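PDB 3NIV: glutathione S-transferase from Legionella pneumophila subsp. pneumophila str. Philadelphia 1, which probably catalyses the glutathione-dependent isomerisation of maleylacetoacetate to fumarylacetoacetate. Local coordinates for residues S98-V103 and A144-L149; D168-I172 and I194-L199. All coordinates share one frame; numbering follows the deposited sequence.

Contact 1 of 2, residues S98-V103 and A144-L149; sequences SMALIV and AFEEKL
The selenomethionine Met99 lays its terminal methyl over one face of the Phe145 ring. Met99 CE stands 4.1 Å from the centroid of the Phe145 ring and 22° off the ring normal, a CH-pi contact displaced toward the rim on the CE1 and CZ side. The chain of Met99 runs out extended and then bends at its last torsion (chi3 64°), which turns the methyl onto the ring; the same methyl is pressed against Leu149, with Met99 CE and Leu149 CD1 a tight 3.5 Å apart. The neighbouring ring atom, Phe145 CE2, lies 3.4 Å from Met99 O. Ile102 CG2 sits at the ring edge, near its plane, and Val103 CG2 approaches obliquely, 4.0 Å from Phe145 CE2. These helices, 90-106 and 127-149, belong to the all-helical C-terminal domain of the glutathione transferase fold and run nearly antiparallel here, their axes 10.0 Å apart at an angle of 165°. Beside the ring, the aliphatic part of Lys148 runs antiparallel alongside the Met99 chain and meets the tip of Ile102, with Lys148 CD 3.7 Å from Ile102 CD1; Ala144 CB touches that same methyl. Bends at chi3 and chi4 of Lys148 carry its ammonium group toward a water that donates to Ser98 OG at 3.1 Å and accepts a weak bond from Lys148 NZ. The amine also bonds Ser67 OG of the second subunit, while Ser98 OG is hydrogen-bonded to Thr95 O one turn earlier, so this polar margin lies at the dimer interface. Farther out, Leu171 and Ile191 pack on Phe145, and Glu146 accepts hydrogen bonds from the backbone N of Ile190 and Ile191 in helix 189-198.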
loop_
_atom_site.group_PDB
_atom_site.type_symbol
_atom_site.label_atom_id
_atom_site.label_comp_id
_atom_site.label_asym_id
_atom_site.label_seq_id
_atom_site.Cartn_x
_atom_site.Cartn_y
_atom_site.Cartn_z
ATOM N N SER A 98 2.520 -9.057 -1.591
ATOM C CA SER A 98 2.994 -8.544 -0.325
ATOM C C SER A 98 4.426 -8.004 -0.456
ATOM O O SER A 98 4.873 -7.165 0.337
ATOM C CB SER A 98 2.918 -9.617 0.748
ATOM O OG SER A 98 3.986 -10.523 0.651
HETATM N N MSE A 99 5.147 -8.484 -1.454
HETATM C CA MSE A 99 6.503 -8.003 -1.654
HETATM C C MSE A 99 6.464 -6.643 -2.316
HETATM O O MSE A 99 7.231 -5.764 -1.977
HETATM C CB MSE A 99 7.305 -9.004 -2.470
HETATM C CG MSE A 99 7.625 -10.243 -1.668
HETATM SE SE MSE A 99 8.336 -11.671 -2.766
HETATM C CE MSE A 99 10.002 -10.788 -3.353
ATOM N N ALA A 100 5.541 -6.480 -3.251
ATOM C CA ALA A 100 5.290 -5.184 -3.841
ATOM C C ALA A 100 4.814 -4.192 -2.771
ATOM O O ALA A 100 5.108 -3.009 -2.848
ATOM C CB ALA A 100 4.275 -5.307 -4.946
ATOM N N LEU A 101 4.098 -4.683 -1.765
ATOM C CA LEU A 101 3.621 -3.822 -0.683
ATOM C C LEU A 101 4.753 -3.387 0.242
ATOM O O LEU A 101 4.760 -2.269 0.764
ATOM C CB LEU A 101 2.531 -4.530 0.122
ATOM C CG LEU A 101 1.280 -4.864 -0.704
ATOM C CD1 LEU A 101 0.221 -5.643 0.107
ATOM C CD2 LEU A 101 0.693 -3.601 -1.322
ATOM N N ILE A 102 5.713 -4.280 0.451
ATOM C CA ILE A 102 6.884 -3.927 1.234
ATOM C C ILE A 102 7.499 -2.628 0.700
ATOM O O ILE A 102 7.963 -1.790 1.458
ATOM C CB ILE A 102 7.924 -5.023 1.172
ATOM C CG1 ILE A 102 7.474 -6.215 2.018
ATOM C CG2 ILE A 102 9.302 -4.480 1.604
ATOM C CD1 ILE A 102 8.517 -7.322 2.140
ATOM N N VAL A 103 7.487 -2.472 -0.616
ATOM C CA VAL A 103 8.079 -1.304 -1.245
ATOM C C VAL A 103 7.104 -0.158 -1.175
ATOM O O VAL A 103 7.437 0.930 -0.741
ATOM C CB VAL A 103 8.374 -1.569 -2.735
ATOM C CG1 VAL A 103 8.566 -0.262 -3.485
ATOM C CG2 VAL A 103 9.569 -2.510 -2.895
ATOM N N ALA A 144 14.152 -6.787 4.097
ATOM C CA ALA A 144 12.957 -7.622 4.099
ATOM C C ALA A 144 12.716 -8.196 2.713
ATOM O O ALA A 144 12.393 -9.371 2.559
ATOM C CB ALA A 144 11.749 -6.836 4.580
ATOM N N PHE A 145 12.893 -7.365 1.698
ATOM C CA PHE A 145 12.658 -7.800 0.331
ATOM C C PHE A 145 13.618 -8.911 -0.128
ATOM O O PHE A 145 13.210 -9.865 -0.782
ATOM C CB PHE A 145 12.753 -6.600 -0.600
ATOM C CG PHE A 145 12.094 -6.805 -1.923
ATOM C CD1 PHE A 145 12.736 -7.508 -2.930
ATOM C CD2 PHE A 145 10.846 -6.279 -2.170
ATOM C CE1 PHE A 145 12.128 -7.691 -4.160
ATOM C CE2 PHE A 145 10.233 -6.453 -3.387
ATOM C CZ PHE A 145 10.883 -7.162 -4.390
ATOM N N GLU A 146 14.894 -8.779 0.209
ATOM C CA GLU A 146 15.894 -9.731 -0.253
ATOM C C GLU A 146 15.707 -11.035 0.499
ATOM O O GLU A 146 15.950 -12.127 -0.026
ATOM C CB GLU A 146 17.299 -9.185 -0.039
ATOM C CG GLU A 146 18.409 -10.130 -0.499
ATOM C CD GLU A 146 18.936 -9.837 -1.899
ATOM O OE1 GLU A 146 18.349 -8.997 -2.614
ATOM O OE2 GLU A 146 19.959 -10.462 -2.279
ATOM N N GLU A 147 15.268 -10.895 1.741
ATOM C CA GLU A 147 14.840 -12.008 2.568
ATOM C C GLU A 147 13.882 -12.945 1.842
ATOM O O GLU A 147 14.198 -14.105 1.583
ATOM C CB GLU A 147 14.146 -11.455 3.809
ATOM C CG GLU A 147 14.880 -11.715 5.088
ATOM C CD GLU A 147 14.651 -13.124 5.564
ATOM O OE1 GLU A 147 15.637 -13.802 5.916
ATOM O OE2 GLU A 147 13.481 -13.562 5.566
ATOM N N LYS A 148 12.694 -12.443 1.536
ATOM C CA LYS A 148 11.667 -13.286 0.945
ATOM C C LYS A 148 12.125 -13.708 -0.445
ATOM O O LYS A 148 11.767 -14.771 -0.949
ATOM C CB LYS A 148 10.333 -12.547 0.906
ATOM C CG LYS A 148 9.853 -12.110 2.293
ATOM C CD LYS A 148 8.743 -11.059 2.218
ATOM C CE LYS A 148 7.354 -11.655 2.414
ATOM N NZ LYS A 148 7.028 -11.911 3.854
ATOM N N LEU A 149 12.951 -12.866 -1.046
ATOM C CA LEU A 149 13.520 -13.138 -2.352
ATOM C C LEU A 149 14.270 -14.468 -2.289
ATOM O O LEU A 149 14.165 -15.316 -3.189
ATOM C CB LEU A 149 14.483 -12.009 -2.703
ATOM C CG LEU A 149 14.515 -11.454 -4.117
ATOM C CD1 LEU A 149 13.145 -11.340 -4.738
ATOM C CD2 LEU A 149 15.205 -10.103 -4.082
HETATM O O HOH W 1 4.414 -12.860 2.647
#

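Contact 2 of 2, residues D168-I172 and I194-L199; sequences DVCLI and INEYCL
With chi1 at -82° and chi2 at 55°, Ile172 folds its CD1 toward Cys198, although its CB does not itself face helix 189-198. Ile172 CD1 ends 3.8 Å from Cys198 CB, and Cys198 SG lies against the same methyl. The other branch, Ile172 CG2, lies alongside Leu199 and meets Leu199 CD2 at 4.1 Å. Asn195 holds its CG anti to the backbone N, which brings the amide oxygen across to Ile172; Asn195 OD1 is 3.6 Å from Ile172 CG1. One water joins the two helices at this end, donating to Ile172 O and, at 2.6 Å, to Asn195 OD1. Helices 166-180 and 189-198 are successive members of the C-terminal helical domain of the glutathione transferase fold, and they cross almost perpendicularly, at 101° with axes 10.2 Å apart. At the start of 168-172, Ile194 turns its CG2 branch between Leu171 and Asp168: Ile194 CG2 is 4.1 Å from Leu171 CD2 and 3.3 Å from Asp168 OD2. The buried carboxylate is held by the preceding loops, its OD1 taking a hydrogen bond from Gly165 N and its OD2 a weak one from Cys159 N. The Gly165 bond, three residues back, is the one side-chain-to-backbone half of a capping box at the start of helix 166-180, where glutathione transferases usually carry the N-capping box; Gly165 has no side chain for the reciprocal bond. Phe204 of helix 202-205 packs on both Ile172 and Cys198, and Tyr15 of helix 12-23 reaches Ile172 from the N-terminal thioredoxin-like domain.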
loop_
_atom_site.group_PDB
_atom_site.type_symbol
_atom_site.label_atom_id
_atom_site.label_comp_id
_atom_site.label_asym_id
_atom_site.label_seq_id
_atom_site.Cartn_x
_atom_site.Cartn_y
_atom_site.Cartn_z
ATOM N N ASP A 168 8.569 -7.044 -9.511
ATOM C CA ASP A 168 9.663 -6.445 -10.276
ATOM C C ASP A 168 9.268 -5.023 -10.686
ATOM O O ASP A 168 10.076 -4.094 -10.654
ATOM C CB ASP A 168 9.994 -7.288 -11.518
ATOM C CG ASP A 168 10.330 -8.725 -11.179
ATOM O OD1 ASP A 168 9.484 -9.617 -11.424
ATOM O OD2 ASP A 168 11.437 -8.960 -10.653
ATOM N N VAL A 169 8.005 -4.865 -11.062
ATOM C CA VAL A 169 7.491 -3.573 -11.459
ATOM C C VAL A 169 7.675 -2.542 -10.342
ATOM O O VAL A 169 7.978 -1.382 -10.615
ATOM C CB VAL A 169 6.010 -3.650 -11.838
ATOM C CG1 VAL A 169 5.467 -2.245 -12.102
ATOM C CG2 VAL A 169 5.820 -4.550 -13.040
ATOM N N CYS A 170 7.506 -2.963 -9.092
ATOM C CA CYS A 170 7.660 -2.042 -7.965
ATOM C C CYS A 170 9.104 -1.919 -7.493
ATOM O O CYS A 170 9.488 -0.905 -6.920
ATOM C CB CYS A 170 6.757 -2.441 -6.798
ATOM S SG CYS A 170 5.005 -2.299 -7.174
ATOM N N LEU A 171 9.898 -2.953 -7.745
ATOM C CA LEU A 171 11.281 -2.997 -7.275
ATOM C C LEU A 171 12.195 -2.029 -8.021
ATOM O O LEU A 171 12.976 -1.299 -7.408
ATOM C CB LEU A 171 11.837 -4.412 -7.400
ATOM C CG LEU A 171 13.293 -4.582 -6.972
ATOM C CD1 LEU A 171 13.482 -4.093 -5.542
ATOM C CD2 LEU A 171 13.750 -6.038 -7.109
ATOM N N ILE A 172 12.094 -2.023 -9.345
ATOM C CA ILE A 172 12.980 -1.199 -10.158
ATOM C C ILE A 172 12.941 0.288 -9.769
ATOM O O ILE A 172 13.978 0.878 -9.511
ATOM C CB ILE A 172 12.777 -1.458 -11.680
ATOM C CG1 ILE A 172 13.566 -2.693 -12.102
ATOM C CG2 ILE A 172 13.228 -0.284 -12.515
ATOM C CD1 ILE A 172 13.251 -3.956 -11.308
ATOM N N ILE A 194 18.411 -8.695 -10.291
ATOM C CA ILE A 194 17.087 -8.509 -10.883
ATOM C C ILE A 194 16.971 -7.142 -11.524
ATOM O O ILE A 194 16.519 -7.011 -12.662
ATOM C CB ILE A 194 15.967 -8.619 -9.820
ATOM C CG1 ILE A 194 15.906 -10.031 -9.242
ATOM C CG2 ILE A 194 14.627 -8.241 -10.419
ATOM C CD1 ILE A 194 15.006 -10.165 -8.019
ATOM N N ASN A 195 17.377 -6.117 -10.776
ATOM C CA ASN A 195 17.391 -4.753 -11.292
ATOM C C ASN A 195 18.200 -4.643 -12.579
ATOM O O ASN A 195 17.745 -4.063 -13.567
ATOM C CB ASN A 195 17.955 -3.780 -10.259
ATOM C CG ASN A 195 17.975 -2.349 -10.767
ATOM O OD1 ASN A 195 16.939 -1.800 -11.140
ATOM N ND2 ASN A 195 19.152 -1.746 -10.795
ATOM N N GLU A 196 19.408 -5.195 -12.556
ATOM C CA GLU A 196 20.254 -5.207 -13.747
ATOM C C GLU A 196 19.524 -5.867 -14.904
ATOM O O GLU A 196 19.375 -5.286 -15.979
ATOM C CB GLU A 196 21.556 -5.959 -13.488
ATOM C CG GLU A 196 22.738 -5.088 -13.139
ATOM C CD GLU A 196 24.059 -5.730 -13.558
ATOM O OE1 GLU A 196 24.012 -6.851 -14.120
ATOM O OE2 GLU A 196 25.132 -5.121 -13.328
ATOM N N TYR A 197 19.070 -7.092 -14.683
ATOM C CA TYR A 197 18.314 -7.774 -15.721
ATOM C C TYR A 197 17.176 -6.903 -16.252
ATOM O O TYR A 197 17.198 -6.486 -17.412
ATOM C CB TYR A 197 17.774 -9.114 -15.237
ATOM C CG TYR A 197 16.861 -9.748 -16.249
ATOM C CD1 TYR A 197 17.374 -10.403 -17.354
ATOM C CD2 TYR A 197 15.481 -9.659 -16.120
ATOM C CE1 TYR A 197 16.543 -10.971 -18.293
ATOM C CE2 TYR A 197 14.643 -10.221 -17.057
ATOM C CZ TYR A 197 15.179 -10.882 -18.140
ATOM O OH TYR A 197 14.347 -11.453 -19.076
ATOM N N CYS A 198 16.192 -6.618 -15.405
ATOM C CA CYS A 198 15.038 -5.847 -15.832
ATOM C C CYS A 198 15.414 -4.608 -16.625
ATOM O O CYS A 198 14.719 -4.239 -17.570
ATOM C CB CYS A 198 14.157 -5.464 -14.634
ATOM S SG CYS A 198 13.236 -6.855 -13.923
ATOM N N LEU A 199 16.518 -3.967 -16.255
ATOM C CA LEU A 199 16.885 -2.709 -16.895
ATOM C C LEU A 199 17.247 -2.836 -18.376
ATOM O O LEU A 199 17.445 -1.834 -19.063
ATOM C CB LEU A 199 17.977 -2.004 -16.100
ATOM C CG LEU A 199 17.324 -1.345 -14.886
ATOM C CD1 LEU A 199 18.313 -0.588 -14.005
ATOM C CD2 LEU A 199 16.194 -0.435 -15.358
HETATM O O HOH W 2 16.383 0.786 -11.038
#

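Overall arrangement
Contacts 1 and 2 follow one another along the chain, and their centres lie 13 Å apart within the C-terminal helical domain. They meet directly: Phe145 CE1 of contact 1 packs 3.7 Å from Leu171 CD2 of contact 2, and Ala100 CB lies 3.8 Å from Cys170 SG. Leu149 CD2 also reaches Ile194 CD1 at 3.9 Å, so all four segments share one apolar interior. Their outer sides differ: contact 1 borders the second subunit through Ser98, Ile102 and Lys148, whereas contact 2 touches no other chain of the assembly and instead meets helix 12-23 of the thioredoxin-like domain through Val169 and Ile172.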